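Local coordinates for protein maleylacetate reductase (Agrobacterium tumefaciens, PDB 3HL0) that probably catalyses the NADH-dependent reduction of maleylacetate to 3-oxoadipate, as a member of the iron-containing alcohol dehydrogenase family, at residues 76-79 with 80-83; 22-25 with 26-29; 221-224 with 225-228; 205-208 with 209-212. All blocks are in the same frame, centred on the assembly; numbering follows the deposited sequence. Where two conformers were deposited one is given.

Contact 1 (76-79 with 80-83)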
loop_
_atom_site.group_PDB
_atom_site.type_symbol
_atom_site.label_atom_id
_atom_site.label_comp_id
_atom_site.label_asym_id
_atom_site.label_seq_id
_atom_site.Cartn_x
_atom_site.Cartn_y
_atom_site.Cartn_z
ATOM N N THR A 76 -15.527 -6.769 6.902
ATOM C CA THR A 76 -15.721 -8.017 7.640
ATOM C C THR A 76 -17.185 -8.481 7.575
ATOM O O THR A 76 -17.459 -9.661 7.364
ATOM C CB THR A 76 -15.294 -7.858 9.085
ATOM O OG1 THR A 76 -13.880 -7.634 9.097
ATOM C CG2 THR A 76 -15.639 -9.125 9.913
ATOM N N LYS A 77 -18.124 -7.561 7.750
ATOM C CA LYS A 77 -19.562 -7.942 7.641
ATOM C C LYS A 77 -19.895 -8.595 6.310
ATOM O O LYS A 77 -20.564 -9.638 6.271
ATOM C CB LYS A 77 -20.453 -6.733 7.889
ATOM C CG LYS A 77 -20.414 -6.334 9.345
ATOM C CD LYS A 77 -21.338 -5.172 9.631
ATOM C CE LYS A 77 -21.271 -4.777 11.102
ATOM N NZ LYS A 77 -20.258 -3.721 11.268
ATOM N N THR A 78 -19.402 -7.996 5.232
ATOM C CA THR A 78 -19.546 -8.551 3.879
ATOM C C THR A 78 -18.891 -9.928 3.734
ATOM O O THR A 78 -19.457 -10.826 3.103
ATOM C CB THR A 78 -18.961 -7.576 2.864
ATOM O OG1 THR A 78 -19.713 -6.353 2.961
ATOM C CG2 THR A 78 -19.100 -8.113 1.430
ATOM N N ALA A 79 -17.711 -10.096 4.333
ATOM C CA ALA A 79 -17.010 -11.379 4.253
ATOM C C ALA A 79 -17.751 -12.460 5.029
ATOM O O ALA A 79 -17.792 -13.620 4.620
ATOM C CB ALA A 79 -15.580 -11.246 4.792
ATOM N N VAL A 80 -18.310 -12.087 6.176
ATOM C CA VAL A 80 -19.096 -13.033 6.966
ATOM C C VAL A 80 -20.355 -13.455 6.206
ATOM O O VAL A 80 -20.711 -14.634 6.205
ATOM C CB VAL A 80 -19.452 -12.455 8.378
ATOM C CG1 VAL A 80 -20.446 -13.346 9.114
ATOM C CG2 VAL A 80 -18.174 -12.303 9.209
ATOM N N GLU A 81 -20.994 -12.506 5.523
ATOM C CA GLU A 81 -22.112 -12.861 4.653
ATOM C C GLU A 81 -21.642 -13.855 3.575
ATOM O O GLU A 81 -22.349 -14.807 3.282
ATOM C CB GLU A 81 -22.746 -11.619 4.034
ATOM C CG GLU A 81 -23.457 -10.766 5.065
ATOM C CD GLU A 81 -23.809 -9.366 4.566
ATOM O OE1 GLU A 81 -23.239 -8.920 3.540
ATOM O OE2 GLU A 81 -24.662 -8.709 5.217
ATOM N N ALA A 82 -20.436 -13.649 3.030
ATOM C CA ALA A 82 -19.884 -14.558 2.021
ATOM C C ALA A 82 -19.586 -15.949 2.607
ATOM O O ALA A 82 -19.932 -16.972 1.979
ATOM C CB ALA A 82 -18.617 -13.940 1.391
ATOM N N TYR A 83 -19.021 -15.979 3.817
ATOM C CA TYR A 83 -18.759 -17.224 4.563
ATOM C C TYR A 83 -20.047 -18.021 4.764
ATOM O O TYR A 83 -20.102 -19.246 4.535
ATOM C CB TYR A 83 -18.087 -16.890 5.911
ATOM C CG TYR A 83 -17.760 -18.064 6.797
ATOM C CD1 TYR A 83 -16.521 -18.708 6.706
ATOM C CD2 TYR A 83 -18.676 -18.522 7.754
ATOM C CE1 TYR A 83 -16.197 -19.778 7.536
ATOM C CE2 TYR A 83 -18.363 -19.589 8.585
ATOM C CZ TYR A 83 -17.141 -20.217 8.469
ATOM O OH TYR A 83 -16.875 -21.271 9.304
#

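Contact 2 (22-25 with 26-29)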
loop_
_atom_site.group_PDB
_atom_site.type_symbol
_atom_site.label_atom_id
_atom_site.label_comp_id
_atom_site.label_asym_id
_atom_site.label_seq_id
_atom_site.Cartn_x
_atom_site.Cartn_y
_atom_site.Cartn_z
ATOM N N SER A 22 1.933 -25.450 0.578
ATOM C CA SER A 22 0.577 -24.960 0.303
ATOM C C SER A 22 -0.151 -25.918 -0.664
ATOM O O SER A 22 -1.368 -25.840 -0.815
ATOM C CB SER A 22 0.553 -23.508 -0.208
ATOM O OG SER A 22 1.448 -23.284 -1.288
ATOM N N ALA A 23 0.614 -26.827 -1.276
ATOM C CA ALA A 23 0.069 -27.887 -2.147
ATOM C C ALA A 23 -0.729 -28.887 -1.345
ATOM O O ALA A 23 -1.511 -29.645 -1.927
ATOM C CB ALA A 23 1.196 -28.613 -2.867
ATOM N N ASP A 24 -0.503 -28.910 -0.030
ATOM C CA ASP A 24 -1.127 -29.856 0.888
ATOM C C ASP A 24 -2.214 -29.213 1.774
ATOM O O ASP A 24 -2.524 -29.706 2.866
ATOM C CB ASP A 24 -0.057 -30.516 1.780
ATOM C CG ASP A 24 1.094 -31.170 0.983
ATOM O OD1 ASP A 24 0.828 -31.933 0.016
ATOM O OD2 ASP A 24 2.276 -30.927 1.343
ATOM N N VAL A 25 -2.792 -28.104 1.323
ATOM C CA VAL A 25 -3.851 -27.452 2.102
ATOM C C VAL A 25 -5.055 -28.388 2.287
ATOM O O VAL A 25 -5.667 -28.433 3.346
ATOM C CB VAL A 25 -4.300 -26.131 1.448
ATOM C CG1 VAL A 25 -5.567 -25.577 2.122
ATOM C CG2 VAL A 25 -3.184 -25.104 1.532
ATOM N N ALA A 26 -5.396 -29.118 1.232
ATOM C CA ALA A 26 -6.455 -30.106 1.306
ATOM C C ALA A 26 -6.321 -31.057 2.497
ATOM O O ALA A 26 -7.286 -31.271 3.214
ATOM C CB ALA A 26 -6.545 -30.901 -0.008
ATOM N N GLU A 27 -5.120 -31.628 2.673
ATOM C CA GLU A 27 -4.782 -32.499 3.817
ATOM C C GLU A 27 -5.159 -31.853 5.148
ATOM O O GLU A 27 -5.772 -32.479 6.010
ATOM C CB GLU A 27 -3.271 -32.796 3.848
ATOM C CG GLU A 27 -2.718 -33.623 2.688
ATOM C CD GLU A 27 -1.282 -34.085 2.940
ATOM O OE1 GLU A 27 -0.590 -33.466 3.783
ATOM O OE2 GLU A 27 -0.846 -35.067 2.300
ATOM N N GLU A 28 -4.783 -30.585 5.304
ATOM C CA GLU A 28 -5.001 -29.865 6.549
ATOM C C GLU A 28 -6.473 -29.589 6.802
ATOM O O GLU A 28 -6.938 -29.628 7.946
ATOM C CB GLU A 28 -4.168 -28.571 6.564
ATOM C CG GLU A 28 -2.662 -28.878 6.529
ATOM C CD GLU A 28 -2.197 -29.657 7.751
ATOM O OE1 GLU A 28 -2.709 -29.416 8.879
ATOM O OE2 GLU A 28 -1.285 -30.492 7.582
ATOM N N ILE A 29 -7.215 -29.288 5.741
ATOM C CA ILE A 29 -8.668 -29.101 5.876
ATOM C C ILE A 29 -9.274 -30.406 6.386
ATOM O O ILE A 29 -10.071 -30.421 7.339
ATOM C CB ILE A 29 -9.329 -28.618 4.550
ATOM C CG1 ILE A 29 -8.862 -27.197 4.216
ATOM C CG2 ILE A 29 -10.908 -28.685 4.591
ATOM C CD1 ILE A 29 -9.261 -26.757 2.788
HETATM O O HOH W 1 -4.362 -28.816 -1.518
#

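Contact 3 (221-224 with 225-228)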
loop_
_atom_site.group_PDB
_atom_site.type_symbol
_atom_site.label_atom_id
_atom_site.label_comp_id
_atom_site.label_asym_id
_atom_site.label_seq_id
_atom_site.Cartn_x
_atom_site.Cartn_y
_atom_site.Cartn_z
ATOM N N ALA A 221 14.231 -16.510 6.344
ATOM C CA ALA A 221 13.474 -15.336 6.839
ATOM C C ALA A 221 12.068 -15.712 7.324
ATOM O O ALA A 221 11.562 -15.149 8.285
ATOM C CB ALA A 221 13.356 -14.287 5.748
ATOM N N LEU A 222 11.399 -16.637 6.640
ATOM C CA LEU A 222 10.073 -17.036 7.066
ATOM C C LEU A 222 10.099 -17.777 8.431
ATOM O O LEU A 222 9.230 -17.585 9.276
ATOM C CB LEU A 222 9.444 -17.883 5.966
ATOM C CG LEU A 222 7.951 -18.092 6.099
ATOM C CD1 LEU A 222 7.070 -16.796 6.200
ATOM C CD2 LEU A 222 7.463 -18.904 4.903
ATOM N N TYR A 223 11.098 -18.646 8.599
ATOM C CA TYR A 223 11.326 -19.300 9.878
ATOM C C TYR A 223 11.532 -18.237 10.969
ATOM O O TYR A 223 10.931 -18.347 12.050
ATOM C CB TYR A 223 12.564 -20.153 9.726
ATOM C CG TYR A 223 13.260 -20.594 10.996
ATOM C CD1 TYR A 223 12.673 -21.562 11.819
ATOM C CD2 TYR A 223 14.488 -20.055 11.344
ATOM C CE1 TYR A 223 13.336 -21.977 12.995
ATOM C CE2 TYR A 223 15.171 -20.464 12.494
ATOM C CZ TYR A 223 14.568 -21.438 13.301
ATOM O OH TYR A 223 15.230 -21.870 14.419
ATOM N N GLY A 224 12.351 -17.223 10.695
ATOM C CA GLY A 224 12.555 -16.158 11.687
ATOM C C GLY A 224 11.228 -15.473 11.986
ATOM O O GLY A 224 10.928 -15.170 13.159
ATOM N N ALA A 225 10.428 -15.198 10.958
ATOM C CA ALA A 225 9.144 -14.520 11.154
ATOM C C ALA A 225 8.184 -15.296 12.048
ATOM O O ALA A 225 7.467 -14.752 12.903
ATOM C CB ALA A 225 8.503 -14.200 9.767
ATOM N N TRP A 226 8.207 -16.613 11.882
ATOM C CA TRP A 226 7.423 -17.492 12.749
ATOM C C TRP A 226 7.834 -17.385 14.209
ATOM O O TRP A 226 6.966 -17.209 15.084
ATOM C CB TRP A 226 7.567 -18.934 12.233
ATOM C CG TRP A 226 7.063 -19.966 13.198
ATOM C CD1 TRP A 226 5.844 -20.006 13.815
ATOM C CD2 TRP A 226 7.791 -21.128 13.625
ATOM N NE1 TRP A 226 5.774 -21.166 14.620
ATOM C CE2 TRP A 226 6.953 -21.850 14.496
ATOM C CE3 TRP A 226 9.064 -21.624 13.332
ATOM C CZ2 TRP A 226 7.370 -23.064 15.075
ATOM C CZ3 TRP A 226 9.486 -22.817 13.923
ATOM C CH2 TRP A 226 8.640 -23.503 14.787
ATOM N N LEU A 227 9.136 -17.441 14.479
ATOM C CA LEU A 227 9.578 -17.325 15.878
ATOM C C LEU A 227 9.252 -15.944 16.427
ATOM O O LEU A 227 8.848 -15.811 17.577
ATOM C CB LEU A 227 11.091 -17.588 15.960
ATOM C CG LEU A 227 11.462 -19.028 15.580
ATOM C CD1 LEU A 227 12.967 -19.152 15.661
ATOM C CD2 LEU A 227 10.804 -20.023 16.515
ATOM N N CYS A 228 9.448 -14.897 15.607
ATOM C CA CYS A 228 9.154 -13.543 16.081
ATOM C C CYS A 228 7.663 -13.359 16.359
ATOM O O CYS A 228 7.282 -12.743 17.357
ATOM C CB CYS A 228 9.615 -12.526 15.005
ATOM S SG CYS A 228 11.429 -12.391 14.866
#

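Contact 4 (205-208 with 209-212)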
loop_
_atom_site.group_PDB
_atom_site.type_symbol
_atom_site.label_atom_id
_atom_site.label_comp_id
_atom_site.label_asym_id
_atom_site.label_seq_id
_atom_site.Cartn_x
_atom_site.Cartn_y
_atom_site.Cartn_z
ATOM N N LEU A 205 17.750 -11.350 5.772
ATOM C CA LEU A 205 17.243 -10.172 5.035
ATOM C C LEU A 205 18.265 -9.552 4.059
ATOM O O LEU A 205 17.841 -9.217 2.970
ATOM C CB LEU A 205 16.703 -9.106 6.017
ATOM C CG LEU A 205 15.428 -9.599 6.723
ATOM C CD1 LEU A 205 15.067 -8.636 7.887
ATOM C CD2 LEU A 205 14.211 -9.757 5.770
ATOM N N PRO A 206 19.567 -9.442 4.422
ATOM C CA PRO A 206 20.534 -8.888 3.438
ATOM C C PRO A 206 20.662 -9.752 2.193
ATOM O O PRO A 206 20.879 -9.214 1.074
ATOM C CB PRO A 206 21.861 -8.884 4.206
ATOM C CG PRO A 206 21.416 -8.745 5.662
ATOM C CD PRO A 206 20.223 -9.670 5.723
ATOM N N VAL A 207 20.527 -11.072 2.362
ATOM C CA VAL A 207 20.533 -12.010 1.223
ATOM C C VAL A 207 19.299 -11.898 0.369
ATOM O O VAL A 207 19.381 -11.826 -0.881
ATOM C CB VAL A 207 20.752 -13.461 1.677
ATOM C CG1 VAL A 207 20.803 -14.427 0.433
ATOM C CG2 VAL A 207 22.071 -13.536 2.452
ATOM N N VAL A 208 18.135 -11.834 1.013
ATOM C CA VAL A 208 16.875 -11.604 0.309
ATOM C C VAL A 208 16.904 -10.301 -0.526
ATOM O O VAL A 208 16.373 -10.272 -1.650
ATOM C CB VAL A 208 15.658 -11.616 1.314
ATOM C CG1 VAL A 208 14.390 -11.130 0.618
ATOM C CG2 VAL A 208 15.485 -13.037 1.834
ATOM N N ARG A 209 17.550 -9.256 -0.001
ATOM C CA ARG A 209 17.571 -7.954 -0.689
ATOM C C ARG A 209 18.260 -8.118 -2.054
ATOM O O ARG A 209 17.739 -7.621 -3.077
ATOM C CB ARG A 209 18.294 -6.913 0.133
ATOM C CG ARG A 209 18.121 -5.533 -0.462
ATOM C CD ARG A 209 19.081 -4.562 0.171
ATOM N NE ARG A 209 18.910 -3.290 -0.514
ATOM C CZ ARG A 209 19.586 -2.169 -0.249
ATOM N NH1 ARG A 209 20.503 -2.136 0.704
ATOM N NH2 ARG A 209 19.326 -1.056 -0.943
ATOM N N GLN A 210 19.374 -8.845 -2.054
ATOM C CA GLN A 210 20.192 -9.023 -3.268
ATOM C C GLN A 210 19.626 -10.120 -4.173
ATOM O O GLN A 210 19.794 -10.101 -5.417
ATOM C CB GLN A 210 21.679 -9.201 -2.912
ATOM C CG GLN A 210 22.058 -10.481 -2.150
ATOM C CD GLN A 210 23.367 -10.351 -1.352
ATOM O OE1 GLN A 210 23.880 -9.240 -1.157
ATOM N NE2 GLN A 210 23.907 -11.494 -0.878
ATOM N N ALA A 211 18.932 -11.080 -3.582
ATOM C CA ALA A 211 18.415 -12.186 -4.368
ATOM C C ALA A 211 17.050 -12.604 -3.857
ATOM O O ALA A 211 16.946 -13.572 -3.101
ATOM C CB ALA A 211 19.392 -13.362 -4.345
ATOM N N PRO A 212 15.984 -11.895 -4.264
ATOM C CA PRO A 212 14.647 -12.149 -3.749
ATOM C C PRO A 212 14.099 -13.530 -4.106
ATOM O O PRO A 212 13.172 -14.046 -3.474
ATOM C CB PRO A 212 13.798 -11.000 -4.362
ATOM C CG PRO A 212 14.649 -10.443 -5.408
ATOM C CD PRO A 212 16.048 -10.630 -5.032
#

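Contact 1 (76-79 with 80-83)
V80 N donates to T76 O at 2.8 Å, and three further i to i+4 bonds follow it. E81 N bonds to K77 O, A82 N to T78 O, and Y83 N to A79 O at 2.8 Å. The four bonds run through two successive turns of the helix 73-85. The bond from A82 is the most bent, with an N-H...O angle of 149°.

Side chains add little polar contact across these turns. The polar ends of K77 and T78 are held one turn back instead. K77 NZ forms a salt bridge with E74, and T78 OG1 bonds to E74 O.

E81 runs back along the helix. Its CG sits 3.3 Å from K77 O, and its extended chain carries OE1 to 3.7 Å from T78 CA. The apolar contact is small. V80 CG1 is anti to the backbone N (chi1 171°). CG2, beside that N, is turned to the preceding residues and meets T76 CG2 at 4.1 Å.

The helix lies against the helix 97-110, touched by T76 and A79, and against strand 60-64, where T78, A79 and A82 rest on F64. Y83 reaches loop residues A88 and A112.

Contact 2 (22-25 with 26-29)
I29 reaches back along the first turn of the helix 25-31 to V25. Its backbone N donates to V25 O at 3.0 Å. In the side chain, CB lies 3.9 Å from the same V25 O. CG1 stands beside the backbone N (chi1 -67°), on the side of the preceding turn, and comes to 3.5 Å from V25 O. At the tip, CD1 passes on to the valine side chain. V25 and I29 cross at an angle there, with V25 CG1 3.9 Å from I29 CD1.

D24 is the N-cap residue, but its side chain makes no capping bond. Its carbonyl takes a weak bond from E28 N. A water bridges the turn, donating to A23 O and accepting from A26 N, and thus serves a first-turn N-H. In one conformer of E27 the side chain runs back alongside D24, a pairing that is doubtful because it belongs to that conformer.

E28 OE1 forms a salt bridge with R14 NE, and S22 OG bonds to D154. V25 and I29 pack between L56 of the helix 46-56 and the parallel sheet, touching I117 and I115 of strand 113-118. V25 also meets I152 of strand 150-153.

Contact 3 (221-224 with 225-228)
Y223, W226 and L227 form a cluster on one side of the helix 215-234. Y223 has CG anti to the backbone N (chi1 161°), and its ring swings along the helix towards the next turn. L227 has a different first torsion. Its CG stands beside the backbone N (chi1 -65°), which brings CD1 back over the tyrosine. This is a CH-pi contact: CD1 lies 4.1 Å from the centroid of the Y223 ring, 28° off the ring normal. The nearest ring atom is CZ of Y223, at 3.7 Å from L227 CD1.

W226 meets the same tyrosine differently. Y223 CD1 comes to the edge of the indole, near its plane, 3.9 Å from W226 CE3. The second methyl of L227 also takes part. CD2 lies over one face of the indole, towards its rim. L227 therefore touches both rings, one methyl to each.

The backbone beneath is regular. A225 N bonds to A221 O, W226 N to L222 O, L227 N to Y223 O and C228 N to G224 O, the last at 2.9 Å. C228 SG turns back towards the preceding turn and lies 3.3 Å from G224 O.

Y223 OH is hydrogen-bonded to E196 of the helix 188-210, which probably steadies the hydroxyl end of the ring. A221 and L227 also touch that helix, while C228 packs on A173 and A177 of the helix 163-180. W226 meets I15 and the ring of Y153, so the cluster joins the helix 215-234 to strands 15-17 and 150-153 of the parallel sheet.

Contact 4 (205-208 with 209-212)
R209 N bonds to L205 O at 3.0 Å, the first of the backbone bonds that close the helix 188-210. The following N-H groups are held less regularly. Q210 N is shared between P206 O and V207 O, and both bonds are weak. A211 N makes a short bond to V207 O, 2.8 Å, and a weak one to V208 O. P212 N has no hydrogen to give, though it lies 3.1 Å from V208 O. Among the side chains, R209 extends fully away from the turn, and its NH1 bonds to R299 O.

Close contacts of carbon with carbonyl oxygen form a second group. P212 CD sits 3.4 Å from V208 O. Q210 has a first torsion uncommon in helices, with CG between the backbone N and the carbonyl carbon (chi1 66°). This sets Q210 CG 3.3 Å from V207 O.

The amide of Q210 is merely near the preceding turn, without a bond to it. Its OE1 is 3.7 Å from P206 O, and its NE2 is 4.0 Å from V207 CA.

Packing is mostly with other helices. P206 rests on F296, R299 and L300 of the helix 289-300, and V208 touches M167 of the helix 163-180 and A217 of the helix 215-234. P212 packs on A307 of the second subunit.

The chemistry is that of a helix ending: A211 leaves helical geometry and P212 has no N-H to offer. Strong and weak bonds mix over the last turn. The chain turns off here towards the next helix.

Overall arrangement
Contact 3 is the most buried of the four and lies nearest the centre of the chain, while contacts 1, 2 and 4 are partly buried. Contacts 1 and 2 belong to the N-terminal family region, and both meet strands of the parallel sheet. Contacts 3 and 4 fall in the C-terminal family region, on consecutive helices whose contact centres are about 15 Å apart, and both pack on the helix 163-180. Their chemistry follows position. The regular bonding of contacts 1 and 3 is that of helix interiors, with aromatic packing added in contact 3. Contacts 2 and 4, at helix ends, include weak bonds. Of these, contact 4 alone touches the second subunit.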